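Local coordinates for universal stress protein (Mycobacterium smegmatis, PDB 5AHW) that binds cyclic AMP in its nucleotide pocket as a homodimeric mycobacterial universal stress protein, probably taking part in cyclic-nucleotide signalling, at residues 4-9 against 34-39; 19-24 against 76-81; 69-74 against 88-93. All blocks are in the same frame, centred on the assembly; numbering follows the deposited sequence.

Contact 1: 4-9 against 34-39. With CMP (adenosine-3',5'-cyclic-monophosphate), chain K.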
loop_
_atom_site.group_PDB
_atom_site.type_symbol
_atom_site.label_atom_id
_atom_site.label_comp_id
_atom_site.label_asym_id
_atom_site.label_seq_id
_atom_site.Cartn_x
_atom_site.Cartn_y
_atom_site.Cartn_z
ATOM N N TYR B 4 -0.947 -7.091 -10.577
ATOM C CA TYR B 4 -1.475 -5.779 -10.828
ATOM C C TYR B 4 -1.290 -5.456 -12.342
ATOM O O TYR B 4 -0.163 -5.539 -12.859
ATOM C CB TYR B 4 -0.741 -4.751 -9.945
ATOM C CG TYR B 4 -1.000 -4.834 -8.437
ATOM C CD1 TYR B 4 -2.238 -5.211 -7.915
ATOM C CD2 TYR B 4 -0.014 -4.466 -7.517
ATOM C CE1 TYR B 4 -2.474 -5.228 -6.541
ATOM C CE2 TYR B 4 -0.275 -4.451 -6.141
ATOM C CZ TYR B 4 -1.501 -4.807 -5.661
ATOM O OH TYR B 4 -1.745 -4.833 -4.292
ATOM N N GLN B 5 -2.391 -5.087 -13.006
ATOM C CA GLN B 5 -2.406 -4.666 -14.404
ATOM C C GLN B 5 -2.472 -3.129 -14.545
ATOM O O GLN B 5 -2.004 -2.544 -15.541
ATOM C CB GLN B 5 -3.637 -5.269 -15.129
ATOM C CG GLN B 5 -3.779 -6.805 -15.141
ATOM C CD GLN B 5 -4.831 -7.311 -16.174
ATOM O OE1 GLN B 5 -6.028 -7.187 -15.960
ATOM N NE2 GLN B 5 -4.365 -7.868 -17.291
ATOM N N THR B 6 -3.072 -2.471 -13.567
ATOM C CA THR B 6 -3.336 -1.037 -13.683
ATOM C C THR B 6 -3.134 -0.341 -12.346
ATOM O O THR B 6 -3.848 -0.594 -11.414
ATOM C CB THR B 6 -4.775 -0.792 -14.202
ATOM O OG1 THR B 6 -4.969 -1.425 -15.477
ATOM C CG2 THR B 6 -5.035 0.697 -14.384
ATOM N N VAL B 7 -2.161 0.541 -12.280
ATOM C CA VAL B 7 -1.818 1.201 -11.029
ATOM C C VAL B 7 -2.089 2.695 -11.211
ATOM O O VAL B 7 -1.702 3.271 -12.205
ATOM C CB VAL B 7 -0.357 1.021 -10.717
ATOM C CG1 VAL B 7 0.015 1.730 -9.461
ATOM C CG2 VAL B 7 0.016 -0.452 -10.575
ATOM N N VAL B 8 -2.764 3.282 -10.249
ATOM C CA VAL B 8 -3.009 4.699 -10.225
ATOM C C VAL B 8 -2.232 5.376 -9.113
ATOM O O VAL B 8 -2.307 4.930 -7.985
ATOM C CB VAL B 8 -4.501 4.983 -9.999
ATOM C CG1 VAL B 8 -4.710 6.488 -9.842
ATOM C CG2 VAL B 8 -5.329 4.545 -11.231
ATOM N N VAL B 9 -1.516 6.448 -9.449
ATOM C CA VAL B 9 -0.752 7.208 -8.486
ATOM C C VAL B 9 -1.138 8.654 -8.555
ATOM O O VAL B 9 -1.300 9.222 -9.627
ATOM C CB VAL B 9 0.790 7.009 -8.591
ATOM C CG1 VAL B 9 1.410 7.482 -9.928
ATOM C CG2 VAL B 9 1.504 7.679 -7.396
ATOM N N LYS B 34 0.145 -0.974 -16.623
ATOM C CA LYS B 34 -0.103 0.398 -16.986
ATOM C C LYS B 34 -0.033 1.258 -15.700
ATOM O O LYS B 34 -0.702 0.945 -14.716
ATOM C CB LYS B 34 -1.485 0.487 -17.612
ATOM C CG LYS B 34 -1.874 1.869 -18.096
ATOM C CD LYS B 34 -3.112 1.799 -18.999
ATOM C CE LYS B 34 -3.703 3.197 -19.225
ATOM N NZ LYS B 34 -4.554 3.307 -20.463
ATOM N N LEU B 35 0.768 2.318 -15.736
ATOM C CA LEU B 35 0.708 3.349 -14.746
ATOM C C LEU B 35 -0.076 4.621 -15.194
ATOM O O LEU B 35 0.185 5.204 -16.277
ATOM C CB LEU B 35 2.087 3.760 -14.380
ATOM C CG LEU B 35 2.191 4.793 -13.272
ATOM C CD1 LEU B 35 1.860 4.211 -11.933
ATOM C CD2 LEU B 35 3.623 5.319 -13.222
ATOM N N ILE B 36 -0.994 5.056 -14.333
ATOM C CA ILE B 36 -1.784 6.264 -14.561
ATOM C C ILE B 36 -1.364 7.266 -13.481
ATOM O O ILE B 36 -1.532 7.022 -12.287
ATOM C CB ILE B 36 -3.289 5.942 -14.550
ATOM C CG1 ILE B 36 -3.631 4.969 -15.688
ATOM C CG2 ILE B 36 -4.126 7.201 -14.779
ATOM C CD1 ILE B 36 -5.071 4.479 -15.735
ATOM N N ILE B 37 -0.757 8.365 -13.901
ATOM C CA ILE B 37 -0.408 9.413 -12.968
ATOM C C ILE B 37 -1.541 10.434 -12.995
ATOM O O ILE B 37 -1.870 10.987 -14.060
ATOM C CB ILE B 37 0.936 10.082 -13.358
ATOM C CG1 ILE B 37 2.037 9.030 -13.565
ATOM C CG2 ILE B 37 1.355 11.134 -12.311
ATOM C CD1 ILE B 37 3.400 9.587 -13.950
ATOM N N ALA B 38 -2.123 10.701 -11.838
ATOM C CA ALA B 38 -3.221 11.650 -11.721
ATOM C C ALA B 38 -2.894 12.856 -10.832
ATOM O O ALA B 38 -2.254 12.722 -9.787
ATOM C CB ALA B 38 -4.472 10.935 -11.206
ATOM N N THR B 39 -3.307 14.034 -11.267
ATOM C CA THR B 39 -3.151 15.228 -10.490
ATOM C C THR B 39 -4.511 15.917 -10.452
ATOM O O THR B 39 -5.097 16.310 -11.519
ATOM C CB THR B 39 -2.126 16.188 -11.099
ATOM O OG1 THR B 39 -0.838 15.585 -11.070
ATOM C CG2 THR B 39 -2.059 17.481 -10.328
HETATM P P CMP K . 2.395 12.954 -0.478
HETATM O O1P CMP K . 3.693 12.174 -0.300
HETATM O O2P CMP K . 2.675 14.370 -0.680
HETATM O "O5'" CMP K . 1.312 12.685 0.639
HETATM C "C5'" CMP K . -0.115 12.895 0.506
HETATM C "C4'" CMP K . -0.502 12.350 -0.840
HETATM O "O4'" CMP K . -1.835 12.645 -1.219
HETATM C "C3'" CMP K . 0.306 12.887 -1.962
HETATM O "O3'" CMP K . 1.639 12.419 -1.814
HETATM C "C2'" CMP K . -0.488 12.412 -3.188
HETATM O "O2'" CMP K . -0.295 11.026 -3.502
HETATM C "C1'" CMP K . -1.913 12.620 -2.648
HETATM N N9 CMP K . -2.374 13.935 -3.154
HETATM C C8 CMP K . -2.407 15.102 -2.482
HETATM N N7 CMP K . -2.816 16.102 -3.278
HETATM C C5 CMP K . -3.065 15.584 -4.458
HETATM C C6 CMP K . -3.572 16.073 -5.753
HETATM N N6 CMP K . -3.878 17.355 -5.891
HETATM N N1 CMP K . -3.699 15.205 -6.766
HETATM C C2 CMP K . -3.393 13.908 -6.649
HETATM N N3 CMP K . -2.910 13.386 -5.502
HETATM C C4 CMP K . -2.740 14.162 -4.401
#
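Residues 6-9 and 34-39 run side by side as parallel strands, their short axes 4.8 Å apart, joined through helix 15-31 in the beta-alpha-beta unit that opens this Rossmann-like universal stress protein fold. Five backbone hydrogen bonds zigzag between residues 5-9 and 34-38. The first, at the N-terminal end, from Lys34 N to Gln5 O (2.9 Å), is bent to 139° at the hydrogen, with the donor tilted out of the carbonyl plane; that from Ala38 N to Val9 O (2.8 Å) is almost straight. On the face of Val7 and Val9, Leu35 CD1 comes close to both valines, 4.0 Å from Val7 CG1 and 3.9 Å from Val9 CG1. Val9 CG1 is flanked by both backbone neighbours of CA (chi1 63°), and there it also reaches Ile37 CG1 at 4.0 Å. On the other face Val8 CG2 leans on Ile36 CB, and Thr6 CG2 meets Ile36 CD1 at 4.0 Å; Leu102 of helix 95-105 covers Val8 and Ile36. The extended chain of Lys34 leads away to a salt bridge with Glu87. At the C-terminal end the second strand enters the cyclic AMP pocket, where Ala38 O lies 3.5 Å from C2 of the adenine.

Contact 2: 19-24 against 76-81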
loop_
_atom_site.group_PDB
_atom_site.type_symbol
_atom_site.label_atom_id
_atom_site.label_comp_id
_atom_site.label_asym_id
_atom_site.label_seq_id
_atom_site.Cartn_x
_atom_site.Cartn_y
_atom_site.Cartn_z
ATOM N N ARG B 19 8.025 10.971 -4.660
ATOM C CA ARG B 19 8.532 9.732 -4.113
ATOM C C ARG B 19 7.468 8.647 -4.223
ATOM O O ARG B 19 7.832 7.476 -4.398
ATOM C CB ARG B 19 9.037 9.857 -2.653
ATOM C CG ARG B 19 10.299 10.697 -2.530
ATOM C CD ARG B 19 10.932 10.776 -1.129
ATOM N NE ARG B 19 10.227 11.722 -0.228
ATOM C CZ ARG B 19 10.634 12.955 0.140
ATOM N NH1 ARG B 19 11.794 13.482 -0.285
ATOM N NH2 ARG B 19 9.858 13.666 0.967
ATOM N N ALA B 20 6.201 9.012 -4.045
ATOM C CA ALA B 20 5.118 8.090 -4.262
ATOM C C ALA B 20 5.066 7.645 -5.718
ATOM O O ALA B 20 4.799 6.483 -5.986
ATOM C CB ALA B 20 3.771 8.705 -3.886
ATOM N N VAL B 21 5.286 8.571 -6.650
ATOM C CA VAL B 21 5.407 8.223 -8.058
ATOM C C VAL B 21 6.617 7.258 -8.372
ATOM O O VAL B 21 6.450 6.269 -9.110
ATOM C CB VAL B 21 5.512 9.509 -8.904
ATOM C CG1 VAL B 21 5.730 9.196 -10.371
ATOM C CG2 VAL B 21 4.226 10.308 -8.798
ATOM N N ASP B 22 7.809 7.561 -7.832
ATOM C CA ASP B 22 8.945 6.657 -7.966
ATOM C C ASP B 22 8.473 5.250 -7.630
ATOM O O ASP B 22 8.660 4.348 -8.454
ATOM C CB ASP B 22 10.089 6.974 -7.038
ATOM C CG ASP B 22 10.757 8.216 -7.379
ATOM O OD1 ASP B 22 10.536 8.698 -8.492
ATOM O OD2 ASP B 22 11.464 8.789 -6.511
ATOM N N ARG B 23 7.840 5.070 -6.456
ATOM C CA ARG B 23 7.436 3.748 -6.021
ATOM C C ARG B 23 6.358 3.149 -6.911
ATOM O O ARG B 23 6.435 1.969 -7.275
ATOM C CB ARG B 23 7.014 3.749 -4.579
ATOM C CG ARG B 23 7.120 2.409 -3.913
ATOM C CD ARG B 23 8.600 2.013 -3.700
ATOM N NE ARG B 23 9.105 2.546 -2.403
ATOM C CZ ARG B 23 10.277 2.214 -1.872
ATOM N NH1 ARG B 23 11.115 1.416 -2.549
ATOM N NH2 ARG B 23 10.642 2.689 -0.679
ATOM N N ALA B 24 5.343 3.925 -7.292
ATOM C CA ALA B 24 4.349 3.365 -8.166
ATOM C C ALA B 24 4.988 2.962 -9.469
ATOM O O ALA B 24 4.596 2.000 -10.019
ATOM C CB ALA B 24 3.218 4.334 -8.422
ATOM N N ASP B 76 8.592 11.671 -16.040
ATOM C CA ASP B 76 10.027 11.469 -16.039
ATOM C C ASP B 76 10.455 10.630 -14.830
ATOM O O ASP B 76 11.267 9.734 -14.973
ATOM C CB ASP B 76 10.769 12.809 -16.063
ATOM C CG ASP B 76 10.605 13.535 -17.382
ATOM O OD1 ASP B 76 10.313 12.863 -18.397
ATOM O OD2 ASP B 76 10.784 14.780 -17.418
ATOM N N ARG B 77 9.884 10.874 -13.654
ATOM C CA ARG B 77 10.299 10.131 -12.462
ATOM C C ARG B 77 9.872 8.689 -12.613
ATOM O O ARG B 77 10.671 7.787 -12.386
ATOM C CB ARG B 77 9.683 10.727 -11.218
ATOM C CG ARG B 77 10.262 12.068 -10.862
ATOM C CD ARG B 77 11.609 11.865 -10.231
ATOM N NE ARG B 77 11.367 11.354 -8.908
ATOM C CZ ARG B 77 11.308 12.125 -7.821
ATOM N NH1 ARG B 77 11.487 13.410 -7.894
ATOM N NH2 ARG B 77 11.125 11.585 -6.643
ATOM N N ALA B 78 8.625 8.463 -13.041
ATOM C CA ALA B 78 8.129 7.098 -13.226
ATOM C C ALA B 78 8.881 6.327 -14.305
ATOM O O ALA B 78 9.166 5.149 -14.163
ATOM C CB ALA B 78 6.672 7.110 -13.534
ATOM N N LYS B 79 9.248 7.001 -15.368
ATOM C CA LYS B 79 9.989 6.363 -16.453
ATOM C C LYS B 79 11.421 6.001 -15.973
ATOM O O LYS B 79 11.949 4.942 -16.258
ATOM C CB LYS B 79 9.958 7.306 -17.659
ATOM C CG LYS B 79 10.828 6.969 -18.834
ATOM C CD LYS B 79 10.518 7.963 -19.954
ATOM C CE LYS B 79 11.680 8.166 -20.919
ATOM N NZ LYS B 79 11.722 7.155 -22.019
ATOM N N ALA B 80 12.014 6.863 -15.174
ATOM C CA ALA B 80 13.318 6.561 -14.613
ATOM C C ALA B 80 13.266 5.342 -13.668
ATOM O O ALA B 80 14.258 4.668 -13.518
ATOM C CB ALA B 80 13.905 7.787 -13.915
ATOM N N ALA B 81 12.120 5.037 -13.077
ATOM C CA ALA B 81 11.990 3.928 -12.173
ATOM C C ALA B 81 11.659 2.668 -12.854
ATOM O O ALA B 81 11.379 1.685 -12.178
ATOM C CB ALA B 81 10.871 4.193 -11.226
#
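The guanidinium of Arg77 meets the carboxylate of Asp22 at its edge, the two planes turned 37° from each other, while Arg19 N approaches the guanidinium obliquely. This side-on, two-nitrogen salt bridge ties together helices 15-31 and 65-80, which pack beside each other on one side of the parallel sheet of the alpha/beta fold; their short segments run in broadly the same direction, with axes 7.9 Å apart at an angle of 37°. Arg77 NE donates to the syn lone pair of Asp22 OD1 at 2.8 Å, with 165° at the hydrogen. NH2 makes the second bond, to Asp22 OD2, also 2.8 Å long; it arrives on the syn side but well out of the carboxylate plane, consistent with the turn between the two planes. Both oxygens lie near the guanidinium plane, and the paired bonds restrict rotation of either group. Bends of the arginine chain at chi2 and chi3 shorten its reach and bring the NE/NH2 edge across the gap to the carboxylate of Asp22. The head of Arg19 turns elsewhere, its NH2 bonding to Thr146 O near the nucleotide site.

Beneath the ion pair the helices meet through small side chains. Val21 CG1 rests on Ala78 CB at 3.9 Å, and strand residues close this layer from below, Val9 against Val21 and Leu35 against Ala78. Farther along, where helix 65-80 ends, Ala81 CB approaches the backbone oxygen Asp22 O at 3.5 Å.

Contact 3: 69-74 against 88-93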
loop_
_atom_site.group_PDB
_atom_site.type_symbol
_atom_site.label_atom_id
_atom_site.label_comp_id
_atom_site.label_asym_id
_atom_site.label_seq_id
_atom_site.Cartn_x
_atom_site.Cartn_y
_atom_site.Cartn_z
ATOM N N ALA B 69 3.052 20.769 -15.935
ATOM C CA ALA B 69 4.457 20.671 -15.484
ATOM C C ALA B 69 4.633 19.528 -14.450
ATOM O O ALA B 69 5.517 18.705 -14.559
ATOM C CB ALA B 69 4.940 22.000 -14.932
ATOM N N ILE B 70 3.717 19.467 -13.493
ATOM C CA ILE B 70 3.629 18.369 -12.518
ATOM C C ILE B 70 3.500 17.025 -13.220
ATOM O O ILE B 70 4.162 16.047 -12.826
ATOM C CB ILE B 70 2.405 18.544 -11.583
ATOM C CG1 ILE B 70 2.656 19.725 -10.683
ATOM C CG2 ILE B 70 2.122 17.300 -10.752
ATOM C CD1 ILE B 70 1.426 20.274 -9.951
ATOM N N LEU B 71 2.626 16.922 -14.216
ATOM C CA LEU B 71 2.473 15.620 -14.855
ATOM C C LEU B 71 3.729 15.214 -15.627
ATOM O O LEU B 71 4.093 14.075 -15.521
ATOM C CB LEU B 71 1.208 15.535 -15.736
ATOM C CG LEU B 71 -0.013 15.491 -14.801
ATOM C CD1 LEU B 71 -1.258 15.905 -15.557
ATOM C CD2 LEU B 71 -0.201 14.133 -14.133
ATOM N N ARG B 72 4.377 16.110 -16.384
ATOM C CA ARG B 72 5.605 15.701 -17.085
ATOM C C ARG B 72 6.745 15.314 -16.133
ATOM O O ARG B 72 7.422 14.308 -16.327
ATOM C CB ARG B 72 6.075 16.688 -18.174
ATOM C CG ARG B 72 6.197 18.140 -17.766
ATOM C CD ARG B 72 6.685 19.039 -18.918
ATOM N NE ARG B 72 6.184 20.433 -18.807
ATOM C CZ ARG B 72 4.990 20.869 -19.235
ATOM N NH1 ARG B 72 4.114 20.052 -19.839
ATOM N NH2 ARG B 72 4.665 22.147 -19.065
ATOM N N GLU B 73 6.970 16.071 -15.073
ATOM C CA GLU B 73 7.986 15.654 -14.126
ATOM C C GLU B 73 7.616 14.305 -13.512
ATOM O O GLU B 73 8.466 13.422 -13.443
ATOM C CB GLU B 73 8.257 16.720 -13.085
ATOM C CG GLU B 73 9.302 16.328 -12.027
ATOM C CD GLU B 73 10.750 16.213 -12.544
ATOM O OE1 GLU B 73 11.084 16.695 -13.669
ATOM O OE2 GLU B 73 11.570 15.633 -11.777
ATOM N N ALA B 74 6.362 14.106 -13.117
ATOM C CA ALA B 74 5.999 12.804 -12.568
ATOM C C ALA B 74 6.265 11.696 -13.557
ATOM O O ALA B 74 6.694 10.599 -13.188
ATOM C CB ALA B 74 4.553 12.758 -12.108
ATOM N N GLU B 88 -0.914 10.180 -18.419
ATOM C CA GLU B 88 -1.089 11.322 -17.475
ATOM C C GLU B 88 -2.588 11.747 -17.468
ATOM O O GLU B 88 -3.206 11.841 -18.563
ATOM C CB GLU B 88 -0.216 12.492 -17.899
ATOM C CG GLU B 88 1.258 12.229 -18.095
ATOM C CD GLU B 88 1.960 13.394 -18.757
ATOM O OE1 GLU B 88 1.338 14.437 -18.919
ATOM O OE2 GLU B 88 3.132 13.317 -19.143
ATOM N N ARG B 89 -3.186 11.949 -16.289
ATOM C CA ARG B 89 -4.593 12.388 -16.186
ATOM C C ARG B 89 -4.753 13.650 -15.320
ATOM O O ARG B 89 -4.756 13.534 -14.106
ATOM C CB ARG B 89 -5.462 11.310 -15.542
ATOM C CG ARG B 89 -5.404 9.936 -16.168
ATOM C CD ARG B 89 -6.081 9.869 -17.514
ATOM N NE ARG B 89 -7.436 10.346 -17.305
ATOM C CZ ARG B 89 -8.516 9.587 -17.135
ATOM N NH1 ARG B 89 -8.464 8.261 -17.274
ATOM N NH2 ARG B 89 -9.666 10.207 -16.860
ATOM N N PRO B 90 -4.861 14.839 -15.929
ATOM C CA PRO B 90 -5.231 16.025 -15.177
ATOM C C PRO B 90 -6.682 15.890 -14.812
ATOM O O PRO B 90 -7.454 15.736 -15.677
ATOM C CB PRO B 90 -5.075 17.164 -16.189
ATOM C CG PRO B 90 -5.074 16.501 -17.522
ATOM C CD PRO B 90 -4.626 15.112 -17.352
ATOM N N VAL B 91 -7.046 15.901 -13.541
ATOM C CA VAL B 91 -8.424 15.696 -13.136
ATOM C C VAL B 91 -8.960 16.911 -12.405
ATOM O O VAL B 91 -8.324 17.429 -11.481
ATOM C CB VAL B 91 -8.571 14.464 -12.229
ATOM C CG1 VAL B 91 -10.014 14.383 -11.699
ATOM C CG2 VAL B 91 -8.236 13.246 -13.029
ATOM N N VAL B 92 -10.139 17.365 -12.807
ATOM C CA VAL B 92 -10.787 18.532 -12.170
ATOM C C VAL B 92 -11.548 18.057 -10.958
ATOM O O VAL B 92 -12.282 17.086 -11.056
ATOM C CB VAL B 92 -11.754 19.216 -13.098
ATOM C CG1 VAL B 92 -12.458 20.355 -12.347
ATOM C CG2 VAL B 92 -10.983 19.722 -14.325
ATOM N N GLY B 93 -11.300 18.675 -9.806
ATOM C CA GLY B 93 -11.934 18.255 -8.568
ATOM C C GLY B 93 -10.944 18.066 -7.383
ATOM O O GLY B 93 -9.758 18.411 -7.461
#
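With CG set opposite the carbonyl carbon (chi1 -72°), Leu71 directs its isobutyl group from the helix onto the strand; Glu88 has a similar first torsion (-54°) and then extends, which carries its carboxylate across the helix, past Leu71 CB. The two side chains therefore slide past one another in opposite directions. Glu88 OE1 ends 3.4 Å from Leu71 CB, and its aliphatic part lies against the leucine, with Glu88 CB 4.1 Å from Leu71 CD2. Leu71 CD1 reaches two residues farther along the strand, 3.9 Å from Pro90 CD, the two side chains crossing at about a right angle. The contact is thus apolar packing edged by a carboxylate. That carboxylate is held from the following turn of the same helix, where Asn75 ND2 hydrogen-bonds to Glu88 OE2, and this probably fixes the acid against Leu71. The helix and strand segments run nearly antiparallel (154°), joining helix 65-80 to strand 86-92, at one edge of this chain's sheet. That strand takes its backbone bonds from strand 34-41, whose Thr39 also touches Leu71, while Ala74 faces Leu18 and Val21 of helix 15-31.

In the fold
Contact 1 forms the sheet floor on which contact 2 rests: Leu35 CD2 lies 3.5 Å from Ala78 CB, and Val9 CB is 3.6 Å from Ala24 CB. Contact 3 extends that sheet outward, Ile37 O and Arg89 N being 2.8 Å apart in a probable hydrogen bond. Contacts 2 and 3 use successive parts of helix 65-80 and meet where Val21 CG1 is 3.3 Å from Ala74 O. Cyclic AMP lies at the C-terminal end of the central strands: contact 1 contributes Ala38 and Thr39 to its pocket, whereas the side chains of Arg19 in contact 2 and Leu71 in contact 3 stay about 6 and 8 Å from it, nearest atoms.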